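Local structure of sortase (Actinomyces oris, 2XWG) at residues S146-H151 against V208-C213; N186-V191 against H221-T226; V112-Y117 against E127-L132. The protein probably acts as a membrane-bound cysteine transpeptidase of fimbrial assembly, here as its calcium-binding class C sortase domain. All coordinates share one frame; numbering follows the deposited sequence.

Contact 1 (S146-H151 against V208-C213)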
ATOM      1  N   SER A 146      -1.090   4.363   4.575  1.00 40.53           N
ATOM      2  CA  SER A 146      -1.458   3.609   3.386  1.00 38.74           C
ATOM      3  C   SER A 146      -0.666   2.309   3.365  1.00 36.23           C
ATOM      4  O   SER A 146       0.558   2.315   3.559  1.00 35.36           O
ATOM      5  CB  SER A 146      -1.132   4.446   2.149  1.00 37.22           C
ATOM      6  OG  SER A 146      -1.803   3.962   1.018  1.00 34.89           O
ATOM      7  N   VAL A 147      -1.357   1.197   3.135  1.00 36.48           N
ATOM      8  CA  VAL A 147      -0.719  -0.113   3.186  1.00 32.95           C
ATOM      9  C   VAL A 147      -0.685  -0.745   1.803  1.00 33.81           C
ATOM     10  O   VAL A 147      -1.740  -0.986   1.211  1.00 33.06           O
ATOM     11  CB  VAL A 147      -1.476  -1.038   4.120  1.00 34.39           C
ATOM     12  CG1 VAL A 147      -0.944  -2.452   3.989  1.00 33.33           C
ATOM     13  CG2 VAL A 147      -1.335  -0.550   5.548  1.00 36.72           C
ATOM     14  N   LEU A 148       0.522  -0.989   1.283  1.00 32.10           N
ATOM     15  CA  LEU A 148       0.697  -1.508  -0.079  1.00 28.40           C
ATOM     16  C   LEU A 148       1.219  -2.938  -0.017  1.00 31.65           C
ATOM     17  O   LEU A 148       2.229  -3.201   0.646  1.00 30.57           O
ATOM     18  CB  LEU A 148       1.661  -0.632  -0.887  1.00 22.63           C
ATOM     19  CG  LEU A 148       1.326   0.847  -0.918  1.00 22.95           C
ATOM     20  CD1 LEU A 148       2.245   1.514  -1.846  1.00 21.10           C
ATOM     21  CD2 LEU A 148      -0.100   1.035  -1.384  1.00 23.26           C
ATOM     22  N   THR A 149       0.542  -3.830  -0.741  1.00 30.13           N
ATOM     23  CA  THR A 149       0.698  -5.279  -0.643  1.00 29.48           C
ATOM     24  C   THR A 149       1.335  -5.889  -1.884  1.00 31.98           C
ATOM     25  O   THR A 149       0.960  -5.528  -2.999  1.00 33.38           O
ATOM     26  CB  THR A 149      -0.680  -5.919  -0.517  1.00 28.85           C
ATOM     27  OG1 THR A 149      -1.458  -5.174   0.427  1.00 32.41           O
ATOM     28  CG2 THR A 149      -0.547  -7.313  -0.028  1.00 34.41           C
ATOM     29  N   GLY A 150       2.261  -6.832  -1.699  1.00 23.84           N
ATOM     30  CA  GLY A 150       2.945  -7.461  -2.812  1.00 21.98           C
ATOM     31  C   GLY A 150       3.461  -8.852  -2.480  1.00 26.20           C
ATOM     32  O   GLY A 150       3.992  -9.073  -1.411  1.00 29.79           O
ATOM     33  N   HIS A 151       3.317  -9.787  -3.414  1.00 27.02           N
ATOM     34  CA  HIS A 151       3.751 -11.167  -3.236  1.00 22.35           C
ATOM     35  C   HIS A 151       5.234 -11.261  -2.981  1.00 25.14           C
ATOM     36  O   HIS A 151       5.997 -10.380  -3.353  1.00 25.89           O
ATOM     37  CB  HIS A 151       3.465 -11.983  -4.495  1.00 23.95           C
ATOM     38  CG  HIS A 151       2.052 -12.476  -4.612  1.00 24.32           C
ATOM     39  ND1 HIS A 151       1.340 -12.974  -3.544  1.00 25.80           N
ATOM     40  CD2 HIS A 151       1.226 -12.563  -5.683  1.00 26.86           C
ATOM     41  CE1 HIS A 151       0.139 -13.348  -3.944  1.00 23.68           C
ATOM     42  NE2 HIS A 151       0.043 -13.107  -5.239  1.00 26.05           N
ATOM     43  N   VAL A 208       3.568   5.075   5.033  1.00 34.01           N
ATOM     44  CA  VAL A 208       3.207   3.989   4.118  1.00 33.34           C
ATOM     45  C   VAL A 208       3.903   2.693   4.509  1.00 33.11           C
ATOM     46  O   VAL A 208       5.111   2.677   4.710  1.00 35.42           O
ATOM     47  CB  VAL A 208       3.613   4.284   2.676  1.00 30.58           C
ATOM     48  CG1 VAL A 208       3.507   3.018   1.863  1.00 25.21           C
ATOM     49  CG2 VAL A 208       2.735   5.362   2.095  1.00 36.73           C
ATOM     50  N   THR A 209       3.151   1.603   4.602  1.00 32.10           N
ATOM     51  CA  THR A 209       3.747   0.296   4.857  1.00 34.02           C
ATOM     52  C   THR A 209       3.684  -0.635   3.639  1.00 33.96           C
ATOM     53  O   THR A 209       2.608  -0.868   3.070  1.00 33.33           O
ATOM     54  CB  THR A 209       3.061  -0.409   6.031  1.00 37.67           C
ATOM     55  OG1 THR A 209       3.150   0.422   7.192  1.00 44.47           O
ATOM     56  CG2 THR A 209       3.739  -1.739   6.325  1.00 33.74           C
ATOM     57  N   LEU A 210       4.845  -1.154   3.251  1.00 30.61           N
ATOM     58  CA  LEU A 210       4.947  -2.208   2.262  1.00 27.04           C
ATOM     59  C   LEU A 210       4.867  -3.569   2.960  1.00 31.02           C
ATOM     60  O   LEU A 210       5.713  -3.901   3.790  1.00 35.11           O
ATOM     61  CB  LEU A 210       6.282  -2.079   1.542  1.00 25.79           C
ATOM     62  CG  LEU A 210       6.618  -0.651   1.100  1.00 25.83           C
ATOM     63  CD1 LEU A 210       7.977  -0.592   0.450  1.00 23.20           C
ATOM     64  CD2 LEU A 210       5.569  -0.101   0.138  1.00 22.02           C
ATOM     65  N   ILE A 211       3.871  -4.379   2.638  1.00 27.51           N
ATOM     66  CA  ILE A 211       3.798  -5.672   3.294  1.00 29.37           C
ATOM     67  C   ILE A 211       3.923  -6.827   2.320  1.00 31.62           C
ATOM     68  O   ILE A 211       3.315  -6.810   1.271  1.00 29.86           O
ATOM     69  CB  ILE A 211       2.498  -5.812   4.073  1.00 33.00           C
ATOM     70  CG1 ILE A 211       2.435  -7.170   4.773  1.00 35.56           C
ATOM     71  CG2 ILE A 211       1.314  -5.649   3.156  1.00 28.75           C
ATOM     72  CD1 ILE A 211       1.258  -7.298   5.729  1.00 32.62           C
ATOM     73  N   THR A 212       4.722  -7.832   2.671  1.00 34.80           N
ATOM     74  CA  THR A 212       4.818  -9.046   1.872  1.00 29.05           C
ATOM     75  C   THR A 212       4.792 -10.287   2.770  1.00 34.51           C
ATOM     76  O   THR A 212       4.754 -10.182   4.001  1.00 36.46           O
ATOM     77  CB  THR A 212       6.094  -9.048   1.051  1.00 26.46           C
ATOM     78  OG1 THR A 212       6.092 -10.173   0.174  1.00 28.46           O
ATOM     79  CG2 THR A 212       7.264  -9.155   1.945  1.00 31.14           C
ATOM     80  N   CYS A 213       4.789 -11.469   2.165  1.00 36.47           N
ATOM     81  CA  CYS A 213       4.860 -12.699   2.935  1.00 37.04           C
ATOM     82  C   CYS A 213       6.292 -13.103   3.171  1.00 38.36           C
ATOM     83  O   CYS A 213       7.180 -12.738   2.399  1.00 41.52           O
ATOM     84  CB  CYS A 213       4.131 -13.803   2.209  1.00 35.88           C
ATOM     85  SG  CYS A 213       2.407 -13.484   2.249  1.00 43.65           S
TER
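Thr212 OG1 is held by two groups. It donates to Gly150 O at 2.9 Å, and it also hydrogen-bonds Thr152 OG1, just past His151. The torsion at Thr212 (chi1 -174°) turns the hydroxyl away from its own backbone N and across to the 146-151 segment. The two segments pair as parallel strands of the sortase beta-barrel. At their C-terminal ends they bring together His151 and Cys213, the predicted active-site pair. Leu148 lies in the middle of the ladder. Its N donates to Thr209 O at 2.7 Å in a nearly straight bond. Its O accepts from Ile211 N at 2.8 Å. Ser146 O accepts from Thr209 N, in a more bent bond. Gly150 N to Ile211 O, at 3.2 Å, is the longest of these backbone bonds. On one face of the sheet, Val147 CG1 meets Ile211 CG2 at 4.0 Å. Ile211 CG2 also lies beside Thr149, whose side chain points the same way as that of Ile211. On the other face, Leu148 packs obliquely against two side chains. Its CG meets Val208 CG1, and its CB meets Leu210 CD2 at 4.1 Å. The buried polar groups also have partners. Ser146 OG bonds to Ser136 O, while Thr209 OG1 pairs with His145 NE2 and Thr226 OG1. With an alanine at Thr212, Gly150 O and Thr152 OG1 would both probably lose their hydroxyl partner, and the backbone before His151 could shift. The Thr212 bond lies one step beyond the bond from Gly150 N to Ile211 O. His151 then turns away from the second strand, and its ring meets Trp78. Cys213 SG stands 5.9 Å from His151 ND1, which is too far for a direct hydrogen bond.

Contact 2 (N186-V191 against H221-T226)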
ATOM      1  N   ASN A 186      11.608   3.624   8.295  1.00 41.85           N
ATOM      2  CA  ASN A 186      12.002   3.827   9.679  1.00 47.71           C
ATOM      3  C   ASN A 186      11.475   2.761  10.633  1.00 54.26           C
ATOM      4  O   ASN A 186      11.483   2.955  11.849  1.00 58.34           O
ATOM      5  CB  ASN A 186      11.602   5.220  10.163  1.00 45.88           C
ATOM      6  CG  ASN A 186      10.106   5.352  10.387  1.00 51.25           C
ATOM      7  OD1 ASN A 186       9.359   4.361  10.364  1.00 48.78           O
ATOM      8  ND2 ASN A 186       9.659   6.582  10.630  1.00 47.16           N
ATOM      9  N   ASP A 187      11.021   1.636  10.088  1.00 54.48           N
ATOM     10  CA  ASP A 187      10.580   0.527  10.921  1.00 56.70           C
ATOM     11  C   ASP A 187      10.410  -0.747  10.101  1.00 57.92           C
ATOM     12  O   ASP A 187       9.663  -0.785   9.128  1.00 53.72           O
ATOM     13  CB  ASP A 187       9.280   0.888  11.653  1.00 63.56           C
ATOM     14  CG  ASP A 187       8.988  -0.026  12.851  1.00 71.58           C
ATOM     15  OD1 ASP A 187       9.916  -0.731  13.337  1.00 69.06           O
ATOM     16  OD2 ASP A 187       7.818  -0.014  13.317  1.00 73.19           O
ATOM     17  N   ILE A 188      11.121  -1.792  10.506  1.00 61.80           N
ATOM     18  CA  ILE A 188      11.027  -3.088   9.850  1.00 55.69           C
ATOM     19  C   ILE A 188      10.738  -4.132  10.907  1.00 53.15           C
ATOM     20  O   ILE A 188      11.242  -4.050  12.022  1.00 61.85           O
ATOM     21  CB  ILE A 188      12.313  -3.410   9.093  1.00 52.60           C
ATOM     22  CG1 ILE A 188      12.694  -2.202   8.224  1.00 50.00           C
ATOM     23  CG2 ILE A 188      12.142  -4.681   8.282  1.00 48.94           C
ATOM     24  CD1 ILE A 188      13.761  -2.477   7.197  1.00 48.62           C
ATOM     25  N   THR A 189       9.923  -5.112  10.554  1.00 59.08           N
ATOM     26  CA  THR A 189       9.247  -5.917  11.555  1.00 59.75           C
ATOM     27  C   THR A 189       8.619  -7.155  10.941  1.00 57.72           C
ATOM     28  O   THR A 189       7.872  -7.041   9.976  1.00 56.75           O
ATOM     29  CB  THR A 189       8.101  -5.108  12.178  1.00 62.72           C
ATOM     30  OG1 THR A 189       8.641  -4.111  13.052  1.00 69.98           O
ATOM     31  CG2 THR A 189       7.181  -6.022  12.960  1.00 64.38           C
ATOM     32  N   VAL A 190       8.918  -8.330  11.488  1.00 47.23           N
ATOM     33  CA  VAL A 190       8.274  -9.561  11.045  1.00 41.87           C
ATOM     34  C   VAL A 190       7.132  -9.804  11.996  1.00 41.26           C
ATOM     35  O   VAL A 190       7.131  -9.258  13.077  1.00 49.34           O
ATOM     36  CB  VAL A 190       9.258 -10.720  11.018  1.00 41.77           C
ATOM     37  CG1 VAL A 190       8.536 -12.029  10.827  1.00 37.41           C
ATOM     38  CG2 VAL A 190      10.249 -10.497   9.892  1.00 40.88           C
ATOM     39  N   VAL A 191       6.136 -10.580  11.606  1.00 39.57           N
ATOM     40  CA  VAL A 191       4.889 -10.554  12.350  1.00 40.14           C
ATOM     41  C   VAL A 191       3.996 -11.694  11.904  1.00 44.50           C
ATOM     42  O   VAL A 191       4.188 -12.236  10.837  1.00 47.31           O
ATOM     43  CB  VAL A 191       4.199  -9.177  12.184  1.00 44.94           C
ATOM     44  CG1 VAL A 191       2.736  -9.307  11.740  1.00 43.99           C
ATOM     45  CG2 VAL A 191       4.330  -8.370  13.455  1.00 44.71           C
ATOM     46  N   HIS A 221       4.760 -15.975   8.073  1.00 44.31           N
ATOM     47  CA  HIS A 221       4.640 -14.627   8.646  1.00 43.20           C
ATOM     48  C   HIS A 221       4.407 -13.512   7.598  1.00 37.25           C
ATOM     49  O   HIS A 221       4.055 -13.789   6.458  1.00 37.03           O
ATOM     50  CB  HIS A 221       5.866 -14.306   9.498  1.00 42.48           C
ATOM     51  CG  HIS A 221       6.009 -15.181  10.704  1.00 52.74           C
ATOM     52  ND1 HIS A 221       6.585 -16.434  10.652  1.00 55.05           N
ATOM     53  CD2 HIS A 221       5.658 -14.985  12.000  1.00 54.05           C
ATOM     54  CE1 HIS A 221       6.585 -16.969  11.862  1.00 51.76           C
ATOM     55  NE2 HIS A 221       6.023 -16.113  12.697  1.00 53.64           N
ATOM     56  N   ARG A 222       4.591 -12.256   8.016  1.00 35.15           N
ATOM     57  CA  ARG A 222       4.499 -11.087   7.147  1.00 30.45           C
ATOM     58  C   ARG A 222       5.641 -10.143   7.422  1.00 31.87           C
ATOM     59  O   ARG A 222       5.921  -9.850   8.566  1.00 37.08           O
ATOM     60  CB  ARG A 222       3.222 -10.312   7.424  1.00 31.41           C
ATOM     61  CG  ARG A 222       1.977 -11.108   7.249  1.00 33.78           C
ATOM     62  CD  ARG A 222       1.953 -11.798   5.923  1.00 26.85           C
ATOM     63  NE  ARG A 222       0.706 -12.540   5.797  1.00 31.16           N
ATOM     64  CZ  ARG A 222       0.632 -13.853   5.622  1.00 33.13           C
ATOM     65  NH1 ARG A 222       1.747 -14.577   5.556  1.00 34.54           N
ATOM     66  NH2 ARG A 222      -0.556 -14.441   5.503  1.00 32.93           N
ATOM     67  N   LEU A 223       6.285  -9.634   6.382  1.00 34.52           N
ATOM     68  CA  LEU A 223       7.319  -8.631   6.579  1.00 34.43           C
ATOM     69  C   LEU A 223       6.733  -7.233   6.331  1.00 36.25           C
ATOM     70  O   LEU A 223       6.139  -6.988   5.288  1.00 38.22           O
ATOM     71  CB  LEU A 223       8.500  -8.922   5.665  1.00 30.25           C
ATOM     72  CG  LEU A 223       9.442  -7.748   5.456  1.00 35.38           C
ATOM     73  CD1 LEU A 223      10.269  -7.576   6.705  1.00 37.88           C
ATOM     74  CD2 LEU A 223      10.344  -7.997   4.253  1.00 33.57           C
ATOM     75  N   LEU A 224       6.865  -6.333   7.306  1.00 41.27           N
ATOM     76  CA  LEU A 224       6.273  -4.998   7.232  1.00 33.95           C
ATOM     77  C   LEU A 224       7.372  -3.987   7.234  1.00 37.54           C
ATOM     78  O   LEU A 224       8.052  -3.833   8.232  1.00 48.82           O
ATOM     79  CB  LEU A 224       5.377  -4.685   8.430  1.00 31.25           C
ATOM     80  CG  LEU A 224       4.236  -5.591   8.919  1.00 37.81           C
ATOM     81  CD1 LEU A 224       3.106  -4.752   9.470  1.00 38.47           C
ATOM     82  CD2 LEU A 224       3.682  -6.500   7.870  1.00 37.78           C
ATOM     83  N   VAL A 225       7.535  -3.286   6.120  1.00 38.58           N
ATOM     84  CA  VAL A 225       8.479  -2.196   6.022  1.00 37.43           C
ATOM     85  C   VAL A 225       7.671  -0.907   6.021  1.00 40.60           C
ATOM     86  O   VAL A 225       6.826  -0.699   5.153  1.00 40.22           O
ATOM     87  CB  VAL A 225       9.298  -2.301   4.728  1.00 39.52           C
ATOM     88  CG1 VAL A 225      10.004  -0.970   4.408  1.00 38.51           C
ATOM     89  CG2 VAL A 225      10.293  -3.454   4.809  1.00 36.73           C
ATOM     90  N   THR A 226       7.905  -0.052   7.009  1.00 40.59           N
ATOM     91  CA  THR A 226       7.139   1.173   7.131  1.00 40.88           C
ATOM     92  C   THR A 226       8.036   2.340   6.769  1.00 42.73           C
ATOM     93  O   THR A 226       9.182   2.404   7.214  1.00 45.02           O
ATOM     94  CB  THR A 226       6.600   1.370   8.566  1.00 44.66           C
ATOM     95  OG1 THR A 226       5.787   0.247   8.955  1.00 47.19           O
ATOM     96  CG2 THR A 226       5.780   2.654   8.664  1.00 39.49           C
TER
HETATM   97  O   HOH W   1       6.908  -1.858  10.680  1.00 47.05           O
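Two torsions bring Ile188 and Leu223 together. Ile188 CG1 sits beside the backbone N (chi1 -49°), which leaves CG2 anti to that N, and Leu223 (chi2 75°) bends CD1 back toward it. The two methyls meet at 3.8 Å, with the side chains lying alongside each other. Val225 CG2 touches the same Ile188 methyl. The strands are antiparallel neighbours in the sortase barrel. Near one end, Asn186 and Asp187 both face Thr226 in a classic beta bulge. Asn186 N donates to Thr226 O at 2.9 Å in the carbonyl plane, while the bond from Asp187 N to that oxygen is weak. Thr226 N returns a bond to Asp187 O at 2.8 Å. A water lies 2.9 Å from Thr226 OG1 and binds Asp187 O weakly. Farther along, Leu224 N donates to Thr189 O. At the other end, Val191 O accepts from Arg222 N and lies at the edge of the His221 ring, 3.3 Å from CD2. Arg222 NH1 reaches back to His221 O at 2.6 Å, coming from above the carbonyl plane. Its NE forms a salt bridge with Asp76, and its side chain packs on Cys213. This is consistent with the arginine that sortases carry beside the active-site cysteine, here the predicted Cys213. Asp76 and Trp78 probably belong to the lid of class C sortases, and the ion pair would help keep it over the predicted active site.

Contact 3 (V112-Y117 against E127-L132)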
ATOM      1  N   VAL A 112      12.569  -2.167  -7.597  1.00 26.14           N
ATOM      2  CA  VAL A 112      11.133  -2.323  -7.713  1.00 25.56           C
ATOM      3  C   VAL A 112      10.534  -1.088  -8.356  1.00 28.90           C
ATOM      4  O   VAL A 112      10.698   0.022  -7.836  1.00 29.31           O
ATOM      5  CB  VAL A 112      10.469  -2.475  -6.370  1.00 25.95           C
ATOM      6  CG1 VAL A 112       9.018  -2.089  -6.491  1.00 21.50           C
ATOM      7  CG2 VAL A 112      10.629  -3.905  -5.858  1.00 26.75           C
ATOM      8  N   SER A 113       9.861  -1.291  -9.488  1.00 28.18           N
ATOM      9  CA  SER A 113       9.101  -0.251 -10.184  1.00 27.01           C
ATOM     10  C   SER A 113       7.781  -0.845 -10.638  1.00 25.94           C
ATOM     11  O   SER A 113       7.735  -1.516 -11.659  1.00 25.07           O
ATOM     12  CB  SER A 113       9.861   0.220 -11.415  1.00 27.44           C
ATOM     13  OG  SER A 113       9.091   1.169 -12.106  1.00 32.07           O
ATOM     14  N   LEU A 114       6.713  -0.606  -9.878  1.00 24.77           N
ATOM     15  CA  LEU A 114       5.447  -1.316 -10.069  1.00 24.87           C
ATOM     16  C   LEU A 114       4.218  -0.394  -9.985  1.00 26.71           C
ATOM     17  O   LEU A 114       4.250   0.606  -9.278  1.00 25.68           O
ATOM     18  CB  LEU A 114       5.299  -2.406  -9.005  1.00 23.13           C
ATOM     19  CG  LEU A 114       6.284  -3.570  -9.018  1.00 26.88           C
ATOM     20  CD1 LEU A 114       6.187  -4.367  -7.713  1.00 22.94           C
ATOM     21  CD2 LEU A 114       6.002  -4.460 -10.220  1.00 22.04           C
ATOM     22  N   PRO A 115       3.127  -0.750 -10.698  1.00 20.71           N
ATOM     23  CA  PRO A 115       1.823  -0.105 -10.613  1.00 19.81           C
ATOM     24  C   PRO A 115       1.088  -0.585  -9.389  1.00 25.83           C
ATOM     25  O   PRO A 115       1.341  -1.708  -8.956  1.00 29.78           O
ATOM     26  CB  PRO A 115       1.104  -0.640 -11.842  1.00 20.70           C
ATOM     27  CG  PRO A 115       1.680  -1.980 -12.035  1.00 22.70           C
ATOM     28  CD  PRO A 115       3.130  -1.788 -11.741  1.00 23.09           C
ATOM     29  N   ILE A 116       0.192   0.247  -8.856  1.00 27.29           N
ATOM     30  CA  ILE A 116      -0.608  -0.057  -7.675  1.00 24.42           C
ATOM     31  C   ILE A 116      -2.077  -0.051  -8.086  1.00 27.19           C
ATOM     32  O   ILE A 116      -2.526   0.861  -8.770  1.00 27.65           O
ATOM     33  CB  ILE A 116      -0.403   1.020  -6.622  1.00 24.74           C
ATOM     34  CG1 ILE A 116       1.041   1.011  -6.152  1.00 24.77           C
ATOM     35  CG2 ILE A 116      -1.328   0.819  -5.467  1.00 25.11           C
ATOM     36  CD1 ILE A 116       1.416   2.182  -5.299  1.00 25.57           C
ATOM     37  N   TYR A 117      -2.818  -1.072  -7.682  1.00 26.77           N
ATOM     38  CA  TYR A 117      -4.219  -1.187  -8.036  1.00 25.12           C
ATOM     39  C   TYR A 117      -5.065  -1.283  -6.781  1.00 30.17           C
ATOM     40  O   TYR A 117      -4.559  -1.614  -5.698  1.00 30.18           O
ATOM     41  CB  TYR A 117      -4.466  -2.444  -8.871  1.00 28.18           C
ATOM     42  CG  TYR A 117      -3.708  -2.503 -10.174  1.00 27.66           C
ATOM     43  CD1 TYR A 117      -4.134  -1.786 -11.274  1.00 21.80           C
ATOM     44  CD2 TYR A 117      -2.570  -3.293 -10.307  1.00 24.71           C
ATOM     45  CE1 TYR A 117      -3.455  -1.848 -12.477  1.00 21.78           C
ATOM     46  CE2 TYR A 117      -1.877  -3.352 -11.503  1.00 24.72           C
ATOM     47  CZ  TYR A 117      -2.333  -2.625 -12.589  1.00 25.37           C
ATOM     48  OH  TYR A 117      -1.648  -2.673 -13.790  1.00 24.74           O
ATOM     49  N   GLU A 127      -1.091  -8.984 -10.857  1.00 33.82           N
ATOM     50  CA  GLU A 127      -0.923  -7.890 -11.805  1.00 34.97           C
ATOM     51  C   GLU A 127      -0.000  -6.757 -11.323  1.00 34.53           C
ATOM     52  O   GLU A 127       0.563  -6.029 -12.145  1.00 37.80           O
ATOM     53  CB  GLU A 127      -2.289  -7.317 -12.223  1.00 36.98           C
ATOM     54  CG  GLU A 127      -3.065  -8.186 -13.220  1.00 43.21           C
ATOM     55  CD  GLU A 127      -2.172  -8.688 -14.365  1.00 57.09           C
ATOM     56  OE1 GLU A 127      -1.711  -7.840 -15.184  1.00 59.91           O
ATOM     57  OE2 GLU A 127      -1.915  -9.926 -14.432  1.00 56.73           O
ATOM     58  N   GLY A 128       0.143  -6.592 -10.008  1.00 30.08           N
ATOM     59  CA  GLY A 128       1.063  -5.607  -9.458  1.00 25.96           C
ATOM     60  C   GLY A 128       0.968  -5.473  -7.951  1.00 27.39           C
ATOM     61  O   GLY A 128       0.664  -6.418  -7.253  1.00 27.10           O
ATOM     62  N   VAL A 129       1.233  -4.286  -7.437  1.00 26.17           N
ATOM     63  CA  VAL A 129       1.067  -4.048  -6.020  1.00 24.20           C
ATOM     64  C   VAL A 129      -0.408  -3.748  -5.736  1.00 29.69           C
ATOM     65  O   VAL A 129      -1.033  -2.932  -6.426  1.00 29.98           O
ATOM     66  CB  VAL A 129       1.947  -2.865  -5.569  1.00 25.97           C
ATOM     67  CG1 VAL A 129       1.635  -2.509  -4.142  1.00 28.31           C
ATOM     68  CG2 VAL A 129       3.429  -3.216  -5.721  1.00 23.24           C
ATOM     69  N   GLY A 130      -0.983  -4.420  -4.739  1.00 28.98           N
ATOM     70  CA  GLY A 130      -2.376  -4.200  -4.398  1.00 26.12           C
ATOM     71  C   GLY A 130      -2.485  -3.294  -3.193  1.00 29.65           C
ATOM     72  O   GLY A 130      -1.719  -3.409  -2.246  1.00 33.45           O
ATOM     73  N   HIS A 131      -3.438  -2.381  -3.221  1.00 29.42           N
ATOM     74  CA  HIS A 131      -3.646  -1.485  -2.101  1.00 26.85           C
ATOM     75  C   HIS A 131      -4.708  -2.009  -1.151  1.00 31.95           C
ATOM     76  O   HIS A 131      -5.789  -2.434  -1.579  1.00 28.98           O
ATOM     77  CB  HIS A 131      -4.087  -0.134  -2.593  1.00 29.72           C
ATOM     78  CG  HIS A 131      -4.541   0.762  -1.494  1.00 29.70           C
ATOM     79  ND1 HIS A 131      -5.872   0.973  -1.213  1.00 32.34           N
ATOM     80  CD2 HIS A 131      -3.839   1.471  -0.582  1.00 29.09           C
ATOM     81  CE1 HIS A 131      -5.973   1.798  -0.184  1.00 33.05           C
ATOM     82  NE2 HIS A 131      -4.754   2.113   0.216  1.00 36.12           N
ATOM     83  N   LEU A 132      -4.410  -1.957   0.147  1.00 34.34           N
ATOM     84  CA  LEU A 132      -5.241  -2.633   1.135  1.00 33.07           C
ATOM     85  C   LEU A 132      -6.502  -1.857   1.502  1.00 36.02           C
ATOM     86  O   LEU A 132      -6.443  -0.898   2.277  1.00 38.48           O
ATOM     87  CB  LEU A 132      -4.432  -2.952   2.385  1.00 34.38           C
ATOM     88  CG  LEU A 132      -5.118  -3.912   3.340  1.00 34.64           C
ATOM     89  CD1 LEU A 132      -5.589  -5.127   2.577  1.00 40.31           C
ATOM     90  CD2 LEU A 132      -4.181  -4.324   4.434  1.00 31.02           C
TER
HETATM   91  O   HOH W   2      -0.060  -4.923 -14.570  1.00 36.43           O
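The Tyr117 ring meets the start of the other segment with its edge. CE2 lies 3.7 Å from Glu127 O, close to the ring plane, and Gly128 N is at the same edge. A water bridges the two segments beyond the ring. It lies 2.9 Å from Tyr117 OH and donates to Glu127 O at 2.7 Å, with a weak further bond to Glu127 OE1. The imidazole of His131 is held by partners outside the segments. Its ND1 bonds Tyr92 OH and its NE2 bonds Ser136 O, which probably fixes the rotation of the ring. Across the contact, His131 CB rests against Tyr117 O and Ile116 CG2. Backbone bonds run in the pattern of parallel strands. Val129 uses both its groups: its N donates to Pro115 O at 3.0 Å, and its O accepts from Tyr117 N at 2.9 Å. His131 N then bonds Tyr117 O at 2.8 Å. Apolar packing centres on Val129. Its CG2 meets Leu114 CD1 at 3.6 Å, the side chains crossing at about a right angle. Its CB faces Ile116 CG1, and there the side chains lie alongside each other. A CB on Gly128, just past the helix, would clash with Pro115 O and crowd Tyr117 CE2. Strand 112-118, helix 122-127 and strand 129-131 thus form a short beta-alpha-beta unit of the sortase barrel.

Overall arrangement
From the N terminus, contact 3 comes first. It closes the short excursion through helix 122-127. The chain then turns into strand 144-149, which pairs antiparallel with strand 129-131 and so joins contact 3 to contact 1. Contact 1 stays open until strand 206-214. Within that long loop, strand 179-191 opens contact 2, which closes only at strand 221-229. Contacts 1 and 2 therefore cross, while contact 3 precedes both. Strands 206-214 and 221-229 are sheet neighbours and hold contacts 1 and 2 side by side. Contacts 2 and 3 do not touch; their centres are about 18 Å apart. Together the three contacts tie six strands of one mixed sheet.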